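PDB 2JEP: xyloglucanase from Paenibacillus pabuli, which hydrolyses xyloglucan, a polysaccharide of plant cell walls, as a glycoside hydrolase of family 5 built on a TIM barrel. Local coordinates for residues A[195-199]-A[224-228]; A[200-204]-A[239-244]; A[344-349]-A[389-394]. All coordinates share one frame; numbering follows the deposited sequence. Where two conformers were deposited one is given.

Contact 1 of 3, residues A[195-199]-A[224-228]; sequences YYTNL and VPGWN
Trp227 leans its indole against three side chains of helix 193-211, those of Tyr195, Tyr196 and Leu199, and has more surface buried here than any other residue. With CG anti to the backbone N (chi1 -174°), its six-membered ring reaches back to the helix, where Trp227 CH2, at the indole edge, meets Tyr195 CB at 3.7 Å, close to the ring plane. Tyr196 lies beside it, the two six-membered rings inclined at 45°, and takes Trp227 CB over one face, 3.5 Å from Tyr196 CZ. The phenol also brings a polar end into this buried place: Trp227 N donates to Tyr196 OH at 3.0 Å in a nearly straight bond, and the same hydroxyl is hydrogen-bonded to Tyr233 O. A phenylalanine in place of Tyr196 would probably leave the N-H of Trp227 and the carbonyl of Tyr233 without their shared hydroxyl partner. Leu199, branched and apolar, lays CD1 against both backbone and indole of Trp227, 3.6 Å from Trp227 CA. Gly226 suits its position because a CB would clash with Tyr196 OH. The contact thus joins helix 193-211 to the chain leaving barrel strand 222-225, whose Val224 pairs through its backbone with neighbouring strand 259-265.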
# COMPACT_ATOMS: atom_id res chain seq x y z
N TYR A 195 20.88 7.14 3.23
CA TYR A 195 19.45 7.24 3.47
C TYR A 195 18.76 5.88 3.36
O TYR A 195 17.83 5.59 4.11
CB TYR A 195 18.80 8.23 2.51
CG TYR A 195 19.25 9.66 2.65
CD1 TYR A 195 19.93 10.11 3.77
CD2 TYR A 195 18.99 10.57 1.64
CE1 TYR A 195 20.34 11.44 3.86
CE2 TYR A 195 19.42 11.89 1.73
CZ TYR A 195 20.08 12.32 2.84
OH TYR A 195 20.50 13.64 2.93
N TYR A 196 19.24 5.04 2.43
CA TYR A 196 18.71 3.69 2.32
C TYR A 196 18.96 2.91 3.61
O TYR A 196 18.10 2.14 4.07
CB TYR A 196 19.26 2.95 1.08
CG TYR A 196 18.25 2.10 0.35
CD1 TYR A 196 17.21 1.42 1.01
CD2 TYR A 196 18.32 1.96 -1.03
CE1 TYR A 196 16.29 0.67 0.31
CE2 TYR A 196 17.40 1.21 -1.73
CZ TYR A 196 16.37 0.58 -1.05
OH TYR A 196 15.40 -0.13 -1.76
N THR A 197 20.14 3.13 4.21
CA THR A 197 20.44 2.50 5.50
C THR A 197 19.44 2.93 6.58
O THR A 197 18.97 2.11 7.34
CB THR A 197 21.88 2.78 5.89
OG1 THR A 197 22.69 2.11 4.93
CG2 THR A 197 22.21 2.29 7.31
N ASN A 198 19.07 4.20 6.61
CA ASN A 198 18.03 4.64 7.55
C ASN A 198 16.71 3.91 7.29
O ASN A 198 16.06 3.48 8.21
CB ASN A 198 17.86 6.17 7.52
CG ASN A 198 19.08 6.91 8.04
OD1 ASN A 198 19.87 6.35 8.83
ND2 ASN A 198 19.24 8.15 7.61
N LEU A 199 16.32 3.83 6.03
CA LEU A 199 15.09 3.11 5.66
C LEU A 199 15.14 1.68 6.19
O LEU A 199 14.19 1.19 6.81
CB LEU A 199 14.91 3.14 4.13
CG LEU A 199 13.60 2.61 3.55
CD1 LEU A 199 13.43 3.15 2.13
CD2 LEU A 199 13.54 1.09 3.55
N VAL A 224 6.90 -4.80 4.44
CA VAL A 224 7.93 -3.77 4.43
C VAL A 224 8.25 -3.39 2.98
O VAL A 224 8.34 -4.26 2.11
CB VAL A 224 9.22 -4.19 5.18
CG1 VAL A 224 8.88 -4.50 6.63
CG2 VAL A 224 9.93 -5.37 4.52
N PRO A 225 8.46 -2.09 2.72
CA PRO A 225 8.92 -1.67 1.43
C PRO A 225 10.41 -1.40 1.36
O PRO A 225 11.07 -1.28 2.38
CB PRO A 225 8.18 -0.34 1.26
CG PRO A 225 8.27 0.25 2.65
CD PRO A 225 8.18 -0.94 3.59
N GLY A 226 10.89 -1.25 0.13
CA GLY A 226 12.15 -0.58 -0.12
C GLY A 226 11.92 0.88 -0.51
O GLY A 226 10.90 1.48 -0.21
N TRP A 227 12.92 1.46 -1.17
CA TRP A 227 12.97 2.88 -1.45
C TRP A 227 11.82 3.33 -2.34
O TRP A 227 11.70 2.88 -3.49
CB TRP A 227 14.29 3.19 -2.15
CG TRP A 227 14.58 4.63 -2.39
CD1 TRP A 227 14.34 5.35 -3.52
CD2 TRP A 227 15.24 5.51 -1.48
NE1 TRP A 227 14.81 6.62 -3.37
CE2 TRP A 227 15.36 6.76 -2.12
CE3 TRP A 227 15.74 5.37 -0.18
CZ2 TRP A 227 15.97 7.85 -1.52
CZ3 TRP A 227 16.35 6.44 0.42
CH2 TRP A 227 16.45 7.68 -0.25
N ASN A 228 10.99 4.23 -1.81
CA ASN A 228 9.89 4.84 -2.58
C ASN A 228 8.97 3.81 -3.22
O ASN A 228 8.35 4.10 -4.23
CB ASN A 228 10.37 5.82 -3.64
CG ASN A 228 9.29 6.80 -4.01
OD1 ASN A 228 8.40 7.10 -3.20
ND2 ASN A 228 9.39 7.34 -5.22

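Contact 2 of 3, residues A[200-204]-A[239-244]; sequences NAYNQ and GFTLPT
Asn200 OD1 accepts two hydrogen bonds, one from Thr241 N at 3.2 Å and one from a water at 2.7 Å. The N-H of Thr241 points almost straight at the oxygen (169°) but arrives above the carbonyl plane. The water also donates to Thr241 O and accepts from Asn203 ND2, so it ties two helix side chains to one loop residue; Asn203 OD1 is in turn hydrogen-bonded to Ser179 OG. At the other end of the Asn200 amide, Asn200 ND2 gives a hydrogen bond to Gly239 O at 2.8 Å, close to the amide plane. An asparagine suits this site because one short side chain offers both an acceptor and a donor to an irregular backbone. Gln204 does likewise one helical turn on: Gln204 OE1 receives Thr244 N at 2.9 Å on a lone pair, while Gln204 NE2 donates to Thr244 O at 2.9 Å. The bend at chi2 (65°) brings its longer chain round to the loop, with Gln204 OE1 3.3 Å from Pro243 CA. The loop between helix 231-235 and strand 259-265 runs along helix 193-211, with Phe240 against Tyr196 and Pro243 against Val207 of that helix, while Pro243 and Leu242 also touch strand 259-265.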
# COMPACT_ATOMS: atom_id res chain seq x y z
N ASN A 200 16.24 0.99 5.92
CA ASN A 200 16.40 -0.39 6.38
C ASN A 200 16.33 -0.46 7.91
O ASN A 200 15.77 -1.40 8.47
CB ASN A 200 17.71 -0.99 5.89
CG ASN A 200 17.79 -1.17 4.38
OD1 ASN A 200 16.81 -1.55 3.73
ND2 ASN A 200 19.00 -0.98 3.83
N ALA A 201 16.91 0.54 8.57
CA ALA A 201 16.86 0.59 10.03
C ALA A 201 15.43 0.71 10.52
O ALA A 201 15.05 0.07 11.49
CB ALA A 201 17.73 1.73 10.56
N TYR A 202 14.62 1.54 9.86
CA TYR A 202 13.21 1.66 10.25
C TYR A 202 12.54 0.30 10.11
O TYR A 202 11.81 -0.14 11.00
CB TYR A 202 12.45 2.72 9.43
CG TYR A 202 13.05 4.11 9.38
CD1 TYR A 202 13.91 4.58 10.36
CD2 TYR A 202 12.72 4.98 8.34
CE1 TYR A 202 14.46 5.83 10.28
CE2 TYR A 202 13.27 6.24 8.25
CZ TYR A 202 14.15 6.67 9.21
OH TYR A 202 14.71 7.91 9.09
N ASN A 203 12.75 -0.38 8.98
CA ASN A 203 12.09 -1.68 8.82
C ASN A 203 12.51 -2.65 9.94
O ASN A 203 11.67 -3.39 10.44
CB ASN A 203 12.39 -2.32 7.46
CG ASN A 203 11.54 -1.73 6.34
OD1 ASN A 203 10.44 -1.26 6.57
ND2 ASN A 203 12.05 -1.81 5.10
N GLN A 204 13.78 -2.63 10.30
CA GLN A 204 14.27 -3.54 11.36
C GLN A 204 13.67 -3.21 12.72
O GLN A 204 13.26 -4.08 13.48
CB GLN A 204 15.80 -3.51 11.42
CG GLN A 204 16.36 -4.60 12.34
CD GLN A 204 16.04 -5.98 11.79
OE1 GLN A 204 16.57 -6.37 10.74
NE2 GLN A 204 15.14 -6.70 12.46
N GLY A 239 20.99 -0.94 -2.19
CA GLY A 239 21.09 -0.86 -0.74
C GLY A 239 19.98 -1.52 0.07
O GLY A 239 20.09 -1.60 1.29
N PHE A 240 18.91 -2.00 -0.58
CA PHE A 240 17.86 -2.66 0.22
C PHE A 240 18.43 -3.88 0.93
O PHE A 240 19.18 -4.65 0.33
CB PHE A 240 16.71 -3.10 -0.69
CG PHE A 240 15.55 -3.73 0.05
CD1 PHE A 240 14.72 -2.98 0.85
CD2 PHE A 240 15.31 -5.09 -0.03
CE1 PHE A 240 13.65 -3.57 1.51
CE2 PHE A 240 14.26 -5.68 0.66
CZ PHE A 240 13.44 -4.91 1.42
N THR A 241 18.05 -4.07 2.19
CA THR A 241 18.34 -5.28 2.92
C THR A 241 17.07 -5.85 3.54
O THR A 241 16.17 -5.11 3.92
CB THR A 241 19.43 -5.11 3.99
OG1 THR A 241 18.99 -4.17 4.97
CG2 THR A 241 20.76 -4.66 3.36
N LEU A 242 17.01 -7.17 3.62
CA LEU A 242 15.89 -7.84 4.27
C LEU A 242 16.10 -7.82 5.78
O LEU A 242 17.19 -8.10 6.27
CB LEU A 242 15.77 -9.29 3.77
CG LEU A 242 15.26 -9.38 2.32
CD1 LEU A 242 15.67 -10.73 1.73
CD2 LEU A 242 13.75 -9.14 2.23
N PRO A 243 15.05 -7.50 6.55
CA PRO A 243 15.22 -7.49 7.98
C PRO A 243 15.42 -8.89 8.55
O PRO A 243 14.91 -9.85 7.98
CB PRO A 243 13.91 -6.91 8.50
CG PRO A 243 12.95 -7.11 7.44
CD PRO A 243 13.68 -7.12 6.16
N THR A 244 16.12 -9.00 9.67
CA THR A 244 16.09 -10.22 10.45
C THR A 244 14.78 -10.24 11.24
O THR A 244 14.12 -9.22 11.38
CB THR A 244 17.29 -10.29 11.43
OG1 THR A 244 17.27 -9.17 12.32
CG2 THR A 244 18.63 -10.30 10.67
O HOH W 1 14.72 -2.97 4.74

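Contact 3 of 3, residues A[344-349]-A[389-394]; sequences AKAVTA and AIMQGM
Two helices on the outside of the TIM barrel, 336-353 and the C-terminal 384-393, pack here nearly side by side, their segment axes crossing at -27° with a closest approach of 7.5 Å. Small residues permit such closeness. Gly393 comes against Lys345, Thr348 and Ala349; a CB on it would clash with Lys345 O and Thr348 CB. Without one, Gly393 O takes a CA-H...O contact from Ala349 CA at 3.2 Å. Thr348 fills the next place with its two branches doing different work. Thr348 OG1, anti to the carbonyl carbon (chi1 -59°), turns back to Ala344 O at 2.8 Å; that oxygen also accepts Thr348 N, from the opposite face of its plane. The methyl Thr348 CG2 meets the other helix, 3.3 Å from Ile390 O and 3.5 Å from Met394 SD. Beside it Ala344 CB rests on Ile390 CG1, 3.8 Å away. At the outer margin Lys345 stretches its extended chain past Ala389, and Lys345 NZ donates to Gln392 OE1 at 2.9 Å. Inward, Ile390 and Thr348 reach strands 357-362 and 319-324, touching Tyr360 and Phe324 respectively. The chemistry is thus graded: apolar and small groups set the helix spacing, the threonine hydroxyl is satisfied within its own helix, and the polar link between the side chains is a charged-to-neutral bond at the solvent-facing margin.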
# COMPACT_ATOMS: atom_id res chain seq x y z
N ALA A 344 -5.79 -2.30 -15.69
CA ALA A 344 -6.07 -2.94 -14.42
C ALA A 344 -6.06 -4.45 -14.56
O ALA A 344 -5.54 -5.17 -13.70
CB ALA A 344 -7.42 -2.49 -13.83
N LYS A 345 -6.65 -4.98 -15.64
CA LYS A 345 -6.63 -6.42 -15.87
C LYS A 345 -5.21 -6.92 -16.05
O LYS A 345 -4.85 -7.98 -15.51
CB LYS A 345 -7.47 -6.77 -17.10
CG LYS A 345 -7.52 -8.26 -17.38
CD LYS A 345 -8.58 -8.58 -18.41
CE LYS A 345 -8.61 -10.08 -18.70
NZ LYS A 345 -9.77 -10.40 -19.57
N ALA A 346 -4.41 -6.20 -16.83
CA ALA A 346 -3.05 -6.64 -17.11
C ALA A 346 -2.21 -6.66 -15.83
O ALA A 346 -1.47 -7.63 -15.58
CB ALA A 346 -2.43 -5.76 -18.17
N VAL A 347 -2.31 -5.61 -15.01
CA VAL A 347 -1.52 -5.57 -13.78
C VAL A 347 -1.98 -6.69 -12.85
O VAL A 347 -1.16 -7.38 -12.23
CB VAL A 347 -1.60 -4.18 -13.11
CG1 VAL A 347 -0.98 -4.21 -11.71
CG2 VAL A 347 -0.95 -3.10 -14.00
N THR A 348 -3.30 -6.86 -12.72
CA THR A 348 -3.84 -7.90 -11.83
C THR A 348 -3.38 -9.28 -12.31
O THR A 348 -2.92 -10.10 -11.50
CB THR A 348 -5.38 -7.82 -11.76
OG1 THR A 348 -5.75 -6.53 -11.26
CG2 THR A 348 -5.94 -8.89 -10.88
N ALA A 349 -3.52 -9.53 -13.61
CA ALA A 349 -3.14 -10.84 -14.16
C ALA A 349 -1.65 -11.08 -14.00
O ALA A 349 -1.22 -12.21 -13.80
CB ALA A 349 -3.50 -10.91 -15.63
N ALA A 389 -12.68 -6.15 -14.94
CA ALA A 389 -11.34 -6.37 -15.50
C ALA A 389 -10.38 -6.92 -14.43
O ALA A 389 -9.63 -7.87 -14.68
CB ALA A 389 -10.82 -5.07 -16.10
N ILE A 390 -10.42 -6.36 -13.23
CA ILE A 390 -9.60 -6.86 -12.13
C ILE A 390 -9.98 -8.31 -11.84
O ILE A 390 -9.12 -9.18 -11.64
CB ILE A 390 -9.76 -5.97 -10.86
CG1 ILE A 390 -9.14 -4.58 -11.12
CG2 ILE A 390 -9.15 -6.63 -9.62
CD1 ILE A 390 -9.48 -3.53 -10.05
N MET A 391 -11.27 -8.58 -11.71
CA MET A 391 -11.68 -9.93 -11.35
C MET A 391 -11.36 -10.94 -12.46
O MET A 391 -10.97 -12.06 -12.16
CB MET A 391 -13.14 -9.95 -10.92
CG MET A 391 -13.40 -9.05 -9.71
SD MET A 391 -12.48 -9.52 -8.22
CE MET A 391 -12.48 -7.97 -7.31
N GLN A 392 -11.46 -10.53 -13.71
CA GLN A 392 -11.01 -11.39 -14.81
C GLN A 392 -9.51 -11.67 -14.69
O GLN A 392 -9.05 -12.78 -14.96
CB GLN A 392 -11.28 -10.75 -16.18
CG GLN A 392 -12.75 -10.68 -16.53
CD GLN A 392 -13.04 -9.71 -17.65
OE1 GLN A 392 -12.12 -9.26 -18.35
NE2 GLN A 392 -14.32 -9.36 -17.83
N GLY A 393 -8.75 -10.66 -14.31
CA GLY A 393 -7.32 -10.82 -14.14
C GLY A 393 -6.92 -11.78 -13.02
O GLY A 393 -5.79 -12.28 -13.00
N MET A 394 -7.84 -12.05 -12.08
CA MET A 394 -7.58 -13.02 -11.02
C MET A 394 -7.89 -14.47 -11.41
O MET A 394 -7.69 -15.38 -10.58
CB MET A 394 -8.38 -12.67 -9.75
CG MET A 394 -7.96 -11.38 -9.08
SD MET A 394 -6.28 -11.35 -8.48
CE MET A 394 -6.32 -12.80 -7.45

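Contacts 1 and 2 are neighbours, with centres about 7 Å apart, and both use helix 193-211. Along the chain their segments alternate: 195-199 and 200-204 follow each other on the helix, then come 224-228 and 239-244. They also touch directly, Asn203 ND2 of contact 2 lying 2.9 Å from Pro225 O of contact 1, a probable hydrogen bond. Together they form one continuous packing region, fastening an outer helix to the chain around and beyond strand 222-225 and to the loop leading towards strand 259-265. Contact 3 comes later, its centre about 29 Å from that of contact 1, across the chain's centre, and about 31 Å from that of contact 2. Touching neither, it separately packs the C-terminal helix against helix 336-353.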